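Local coordinates for fucolectin-related protein (Streptococcus pneumoniae, PDB 2WMF) that probably hydrolyses host blood-group carbohydrate antigens as the catalytic module of a family 98 glycoside hydrolase linked to fucose utilization, at residues A[222-227]-A[374-379]; A[338-343]-A[381-386]. One frame throughout, in Å; residues are numbered along the deposited sequence.

Interaction 1. Residues A[222-227]-A[374-379]; sequences TDSIVS and LPVIHE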
loop_
_atom_site.group_PDB
_atom_site.type_symbol
_atom_site.label_atom_id
_atom_site.label_comp_id
_atom_site.label_asym_id
_atom_site.label_seq_id
_atom_site.Cartn_x
_atom_site.Cartn_y
_atom_site.Cartn_z
ATOM N N THR A 222 -1.110 -6.916 -11.072
ATOM C CA THR A 222 0.128 -6.272 -10.694
ATOM C C THR A 222 0.567 -6.811 -9.328
ATOM O O THR A 222 1.749 -7.106 -9.121
ATOM C CB THR A 222 0.053 -4.719 -10.711
ATOM O OG1 THR A 222 -0.217 -4.254 -12.052
ATOM C CG2 THR A 222 1.379 -4.049 -10.203
ATOM N N ASP A 223 -0.362 -6.892 -8.390
ATOM C CA ASP A 223 -0.075 -7.506 -7.085
ATOM C C ASP A 223 0.480 -8.923 -7.259
ATOM O O ASP A 223 1.406 -9.331 -6.526
ATOM C CB ASP A 223 -1.294 -7.551 -6.210
ATOM C CG ASP A 223 -1.617 -6.219 -5.516
ATOM O OD1 ASP A 223 -0.813 -5.289 -5.563
ATOM O OD2 ASP A 223 -2.694 -6.144 -4.857
ATOM N N SER A 224 -0.104 -9.699 -8.163
ATOM C CA SER A 224 0.294 -11.103 -8.372
ATOM C C SER A 224 1.727 -11.190 -8.909
ATOM O O SER A 224 2.546 -12.058 -8.493
ATOM C CB SER A 224 -0.667 -11.829 -9.321
ATOM O OG SER A 224 -1.921 -12.055 -8.700
ATOM N N ILE A 225 2.038 -10.359 -9.893
ATOM C CA ILE A 225 3.339 -10.396 -10.558
ATOM C C ILE A 225 4.432 -9.841 -9.647
ATOM O O ILE A 225 5.527 -10.401 -9.547
ATOM C CB ILE A 225 3.299 -9.573 -11.891
ATOM C CG1 ILE A 225 2.439 -10.272 -12.918
ATOM C CG2 ILE A 225 4.701 -9.350 -12.458
ATOM C CD1 ILE A 225 2.173 -9.391 -14.180
ATOM N N VAL A 226 4.153 -8.711 -9.014
ATOM C CA VAL A 226 5.169 -8.060 -8.171
ATOM C C VAL A 226 5.467 -8.940 -6.942
ATOM O O VAL A 226 6.648 -9.181 -6.613
ATOM C CB VAL A 226 4.834 -6.605 -7.848
ATOM C CG1 VAL A 226 5.802 -6.007 -6.780
ATOM C CG2 VAL A 226 4.788 -5.737 -9.174
ATOM N N SER A 227 4.433 -9.408 -6.256
ATOM C CA SER A 227 4.676 -10.313 -5.137
ATOM C C SER A 227 5.300 -11.633 -5.674
ATOM O O SER A 227 6.168 -12.258 -5.021
ATOM C CB SER A 227 3.418 -10.542 -4.298
ATOM O OG SER A 227 2.487 -11.403 -4.890
ATOM N N LEU A 374 -3.039 -14.639 -5.563
ATOM C CA LEU A 374 -2.538 -15.797 -6.326
ATOM C C LEU A 374 -1.222 -15.368 -7.038
ATOM O O LEU A 374 -1.220 -14.407 -7.807
ATOM C CB LEU A 374 -3.576 -16.247 -7.348
ATOM C CG LEU A 374 -4.662 -17.184 -6.871
ATOM C CD1 LEU A 374 -5.786 -17.319 -7.906
ATOM C CD2 LEU A 374 -4.022 -18.585 -6.599
ATOM N N PRO A 375 -0.081 -15.985 -6.705
ATOM C CA PRO A 375 1.166 -15.575 -7.370
ATOM C C PRO A 375 1.173 -15.843 -8.878
ATOM O O PRO A 375 0.704 -16.918 -9.344
ATOM C CB PRO A 375 2.234 -16.440 -6.666
ATOM C CG PRO A 375 1.615 -16.845 -5.359
ATOM C CD PRO A 375 0.169 -17.061 -5.722
ATOM N N VAL A 376 1.678 -14.858 -9.624
ATOM C CA VAL A 376 2.028 -15.031 -11.012
ATOM C C VAL A 376 3.537 -15.089 -11.089
ATOM O O VAL A 376 4.217 -14.190 -10.578
ATOM C CB VAL A 376 1.456 -13.905 -11.928
ATOM C CG1 VAL A 376 2.139 -13.942 -13.315
ATOM C CG2 VAL A 376 -0.018 -14.070 -12.085
ATOM N N ILE A 377 4.041 -16.178 -11.669
ATOM C CA ILE A 377 5.476 -16.359 -11.822
ATOM C C ILE A 377 5.878 -16.005 -13.271
ATOM O O ILE A 377 5.275 -16.454 -14.237
ATOM C CB ILE A 377 5.908 -17.811 -11.485
ATOM C CG1 ILE A 377 5.332 -18.282 -10.124
ATOM C CG2 ILE A 377 7.485 -17.917 -11.486
ATOM C CD1 ILE A 377 5.739 -17.385 -8.932
ATOM N N HIS A 378 6.939 -15.224 -13.393
ATOM C CA HIS A 378 7.396 -14.700 -14.684
ATOM C C HIS A 378 7.965 -15.818 -15.571
ATOM O O HIS A 378 8.496 -16.843 -15.076
ATOM C CB HIS A 378 8.453 -13.640 -14.405
ATOM C CG HIS A 378 8.794 -12.793 -15.588
ATOM N ND1 HIS A 378 9.769 -13.147 -16.500
ATOM C CD2 HIS A 378 8.329 -11.577 -15.963
ATOM C CE1 HIS A 378 9.866 -12.184 -17.412
ATOM N NE2 HIS A 378 9.010 -11.208 -17.095
ATOM N N GLU A 379 7.872 -15.633 -16.887
ATOM C CA GLU A 379 8.352 -16.621 -17.843
ATOM C C GLU A 379 9.841 -16.961 -17.747
ATOM O O GLU A 379 10.240 -18.043 -18.186
ATOM C CB GLU A 379 8.050 -16.141 -19.277
ATOM C CG GLU A 379 8.828 -14.935 -19.713
ATOM C CD GLU A 379 8.147 -14.179 -20.839
ATOM O OE1 GLU A 379 8.549 -14.442 -22.003
ATOM O OE2 GLU A 379 7.259 -13.351 -20.565
HETATM O O HOH W 1 6.370 -12.636 -11.113
#
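S224 points its side chain at the segment 374-379 and sends OG to L374 O, 2.6 Å away. The hydroxyl arrives in the plane of the L374 carbonyl, with a C=O...OG angle of 156°. With OG beside its own backbone N and anti to the carbonyl carbon (chi1 -71°), S224 can also reach Y353 OH. Two residues past L374, V376 N gives a nearly straight bond (168°) to S224 O at 3.1 Å, but it meets that oxygen from above the carbonyl plane, well off the lone pairs. Helix 219-231, which lies between strands 207-212 and 237-243 of the eight-stranded parallel (beta/alpha)8 barrel, thus docks on strand 376-377, an outermost strand of a small three-stranded parallel sheet beyond the barrel. V376 points its side chain at the helix and both methyls touch it: CG2 lies 3.6 Å from S224 CB, and CG1 rests against I225 CG1 at 3.7 Å. Although the I225 side chain starts out away from the strand, it runs alongside that of V376, both pointing the same way. A water donates to both I225 O (2.9 Å) and V376 O (2.7 Å), bridging two carbonyl oxygens, neither of which could donate to the other.

Interaction 2. Residues A[338-343]-A[381-386]; sequences VFWNGE and IDKEKI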
loop_
_atom_site.group_PDB
_atom_site.type_symbol
_atom_site.label_atom_id
_atom_site.label_comp_id
_atom_site.label_asym_id
_atom_site.label_seq_id
_atom_site.Cartn_x
_atom_site.Cartn_y
_atom_site.Cartn_z
ATOM N N VAL A 338 -0.105 -21.617 -8.402
ATOM C CA VAL A 338 0.475 -20.424 -9.007
ATOM C C VAL A 338 0.127 -20.407 -10.473
ATOM O O VAL A 338 -0.179 -21.457 -11.069
ATOM C CB VAL A 338 2.030 -20.339 -8.849
ATOM C CG1 VAL A 338 2.407 -20.380 -7.402
ATOM C CG2 VAL A 338 2.777 -21.443 -9.642
ATOM N N PHE A 339 0.134 -19.216 -11.054
ATOM C CA PHE A 339 0.002 -19.075 -12.497
ATOM C C PHE A 339 1.376 -18.709 -13.044
ATOM O O PHE A 339 1.945 -17.662 -12.676
ATOM C CB PHE A 339 -1.011 -18.014 -12.877
ATOM C CG PHE A 339 -1.233 -17.913 -14.378
ATOM C CD1 PHE A 339 -2.246 -18.638 -15.004
ATOM C CD2 PHE A 339 -0.387 -17.156 -15.161
ATOM C CE1 PHE A 339 -2.425 -18.569 -16.367
ATOM C CE2 PHE A 339 -0.543 -17.096 -16.534
ATOM C CZ PHE A 339 -1.561 -17.800 -17.132
ATOM N N TRP A 340 1.889 -19.566 -13.922
ATOM C CA TRP A 340 3.158 -19.348 -14.619
ATOM C C TRP A 340 2.923 -18.827 -16.025
ATOM O O TRP A 340 2.126 -19.414 -16.794
ATOM C CB TRP A 340 3.939 -20.666 -14.722
ATOM C CG TRP A 340 5.300 -20.541 -15.351
ATOM C CD1 TRP A 340 6.238 -19.592 -15.100
ATOM C CD2 TRP A 340 5.889 -21.458 -16.270
ATOM N NE1 TRP A 340 7.378 -19.836 -15.836
ATOM C CE2 TRP A 340 7.183 -20.974 -16.573
ATOM C CE3 TRP A 340 5.423 -22.604 -16.927
ATOM C CZ2 TRP A 340 8.030 -21.620 -17.476
ATOM C CZ3 TRP A 340 6.283 -23.252 -17.838
ATOM C CH2 TRP A 340 7.558 -22.735 -18.109
ATOM N N ASN A 341 3.612 -17.735 -16.315
ATOM C CA ASN A 341 3.541 -17.043 -17.606
ATOM C C ASN A 341 4.278 -17.774 -18.716
ATOM O O ASN A 341 4.391 -17.243 -19.815
ATOM C CB ASN A 341 4.140 -15.642 -17.527
ATOM C CG ASN A 341 3.160 -14.571 -17.151
ATOM O OD1 ASN A 341 1.976 -14.820 -16.899
ATOM N ND2 ASN A 341 3.658 -13.343 -17.159
ATOM N N GLY A 342 4.755 -18.990 -18.483
ATOM C CA GLY A 342 5.588 -19.713 -19.478
ATOM C C GLY A 342 4.923 -20.242 -20.740
ATOM O O GLY A 342 5.642 -20.562 -21.684
ATOM N N GLU A 343 3.599 -20.363 -20.762
ATOM C CA GLU A 343 2.847 -20.843 -21.951
ATOM C C GLU A 343 1.738 -19.840 -22.308
ATOM O O GLU A 343 0.602 -20.234 -22.629
ATOM C CB GLU A 343 2.272 -22.260 -21.729
ATOM C CG GLU A 343 3.334 -23.257 -21.350
ATOM C CD GLU A 343 2.851 -24.627 -20.900
ATOM O OE1 GLU A 343 1.646 -24.972 -20.960
ATOM O OE2 GLU A 343 3.752 -25.362 -20.428
ATOM N N ILE A 381 11.538 -17.512 -15.101
ATOM C CA ILE A 381 11.693 -18.572 -14.093
ATOM C C ILE A 381 11.308 -19.919 -14.732
ATOM O O ILE A 381 10.182 -20.104 -15.195
ATOM C CB ILE A 381 10.809 -18.311 -12.836
ATOM C CG1 ILE A 381 11.080 -16.915 -12.236
ATOM C CG2 ILE A 381 11.041 -19.423 -11.786
ATOM C CD1 ILE A 381 12.538 -16.651 -11.772
ATOM N N ASP A 382 12.230 -20.873 -14.766
ATOM C CA ASP A 382 11.913 -22.208 -15.287
ATOM C C ASP A 382 10.897 -22.978 -14.461
ATOM O O ASP A 382 10.788 -22.807 -13.248
ATOM C CB ASP A 382 13.181 -23.078 -15.398
ATOM C CG ASP A 382 14.232 -22.504 -16.318
ATOM O OD1 ASP A 382 13.986 -21.495 -17.044
ATOM O OD2 ASP A 382 15.353 -23.060 -16.277
ATOM N N LYS A 383 10.160 -23.870 -15.113
ATOM C CA LYS A 383 9.158 -24.647 -14.414
ATOM C C LYS A 383 9.776 -25.494 -13.301
ATOM O O LYS A 383 9.197 -25.621 -12.223
ATOM C CB LYS A 383 8.361 -25.511 -15.378
ATOM C CG LYS A 383 6.940 -25.857 -14.860
ATOM C CD LYS A 383 6.089 -26.526 -15.948
ATOM C CE LYS A 383 4.663 -26.880 -15.474
ATOM N NZ LYS A 383 3.765 -27.225 -16.675
ATOM N N GLU A 384 10.969 -26.038 -13.554
ATOM C CA GLU A 384 11.687 -26.824 -12.546
ATOM C C GLU A 384 11.951 -26.006 -11.292
ATOM O O GLU A 384 11.860 -26.517 -10.159
ATOM C CB GLU A 384 13.032 -27.311 -13.091
ATOM C CG GLU A 384 13.093 -28.782 -13.391
ATOM C CD GLU A 384 12.483 -29.223 -14.736
ATOM O OE1 GLU A 384 12.153 -30.445 -14.843
ATOM O OE2 GLU A 384 12.361 -28.406 -15.692
ATOM N N LYS A 385 12.280 -24.730 -11.490
ATOM C CA LYS A 385 12.497 -23.806 -10.372
ATOM C C LYS A 385 11.207 -23.563 -9.566
ATOM O O LYS A 385 11.211 -23.529 -8.324
ATOM C CB LYS A 385 13.075 -22.485 -10.868
ATOM C CG LYS A 385 13.539 -21.537 -9.760
ATOM C CD LYS A 385 14.526 -22.216 -8.791
ATOM C CE LYS A 385 15.092 -21.264 -7.768
ATOM N NZ LYS A 385 15.600 -22.098 -6.576
ATOM N N ILE A 386 10.090 -23.437 -10.273
ATOM C CA ILE A 386 8.795 -23.283 -9.594
ATOM C C ILE A 386 8.497 -24.480 -8.698
ATOM O O ILE A 386 8.054 -24.333 -7.548
ATOM C CB ILE A 386 7.648 -23.045 -10.604
ATOM C CG1 ILE A 386 7.926 -21.777 -11.410
ATOM C CG2 ILE A 386 6.286 -22.971 -9.873
ATOM C CD1 ILE A 386 6.898 -21.509 -12.553
#
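W340 lays its indole across the start of helix 383-389, where I386 and K383 pack over the same face. I386 CD1 sits over the face of the five-membered ring, 3.5 Å from its centroid, and comes within 3.3 Å of W340 CD1. Its CG1 is anti to the carbonyl carbon and the chain then extends (chi2 175°), which carries the terminal methyl out to the indole; CG2, on the other branch, meets V338 CG2 at 3.8 Å as the two side chains slide past each other in opposite directions. K383 takes the six-membered ring, its CB 4.2 Å from the centroid, a second CH-pi contact. The lysine chain is extended throughout and crosses the indole at about a right angle, its CD 3.8 Å from W340 CZ3. The elements joined here are strand 337-340, the middle strand of the three-stranded parallel sheet, and the helix that follows strand 376-377 and leads to strand 394-396. W340 has CG anti to its backbone N (chi1 -177°), which sets the ring out from the strand with NE1 beside I381 O; NE1 gives this oxygen a weak bond of 2.9 Å, bent to 122°, and a further weak one to H378 O. On the opposite face of the indole, G342 CA lies 3.4 Å above the plane over its centre, so the ring lies between G342 of its own segment and the helix. Farther out, E343 OE2 is 4.2 Å from K383 NZ, beyond a salt bridge; OE1 of the same carboxylate is hydrogen-bonded to T397 OG1, while the nearby ammonium may still add a modest electrostatic attraction.

Strand 376-377 connects the two contacts: one edge, through P375 and I377, pairs with strand 337-340 of interaction 2, and the other, through V376 N, bonds to the barrel helix in interaction 1. Two probable backbone hydrogen bonds make that pairing, I377 N to F339 O at 2.8 Å and F339 N to P375 O at 2.9 Å. V376 and I377 divide the work, V376 turning to the helix and I377 packing on V338, W340 and I386. The centres of the two contacts lie about 11 Å apart, and the segments alternate along the chain. Interaction 1 is entirely buried, whereas interaction 2, its centre about 27 Å from that of the chain against about 16 Å for interaction 1, is partly open to solvent.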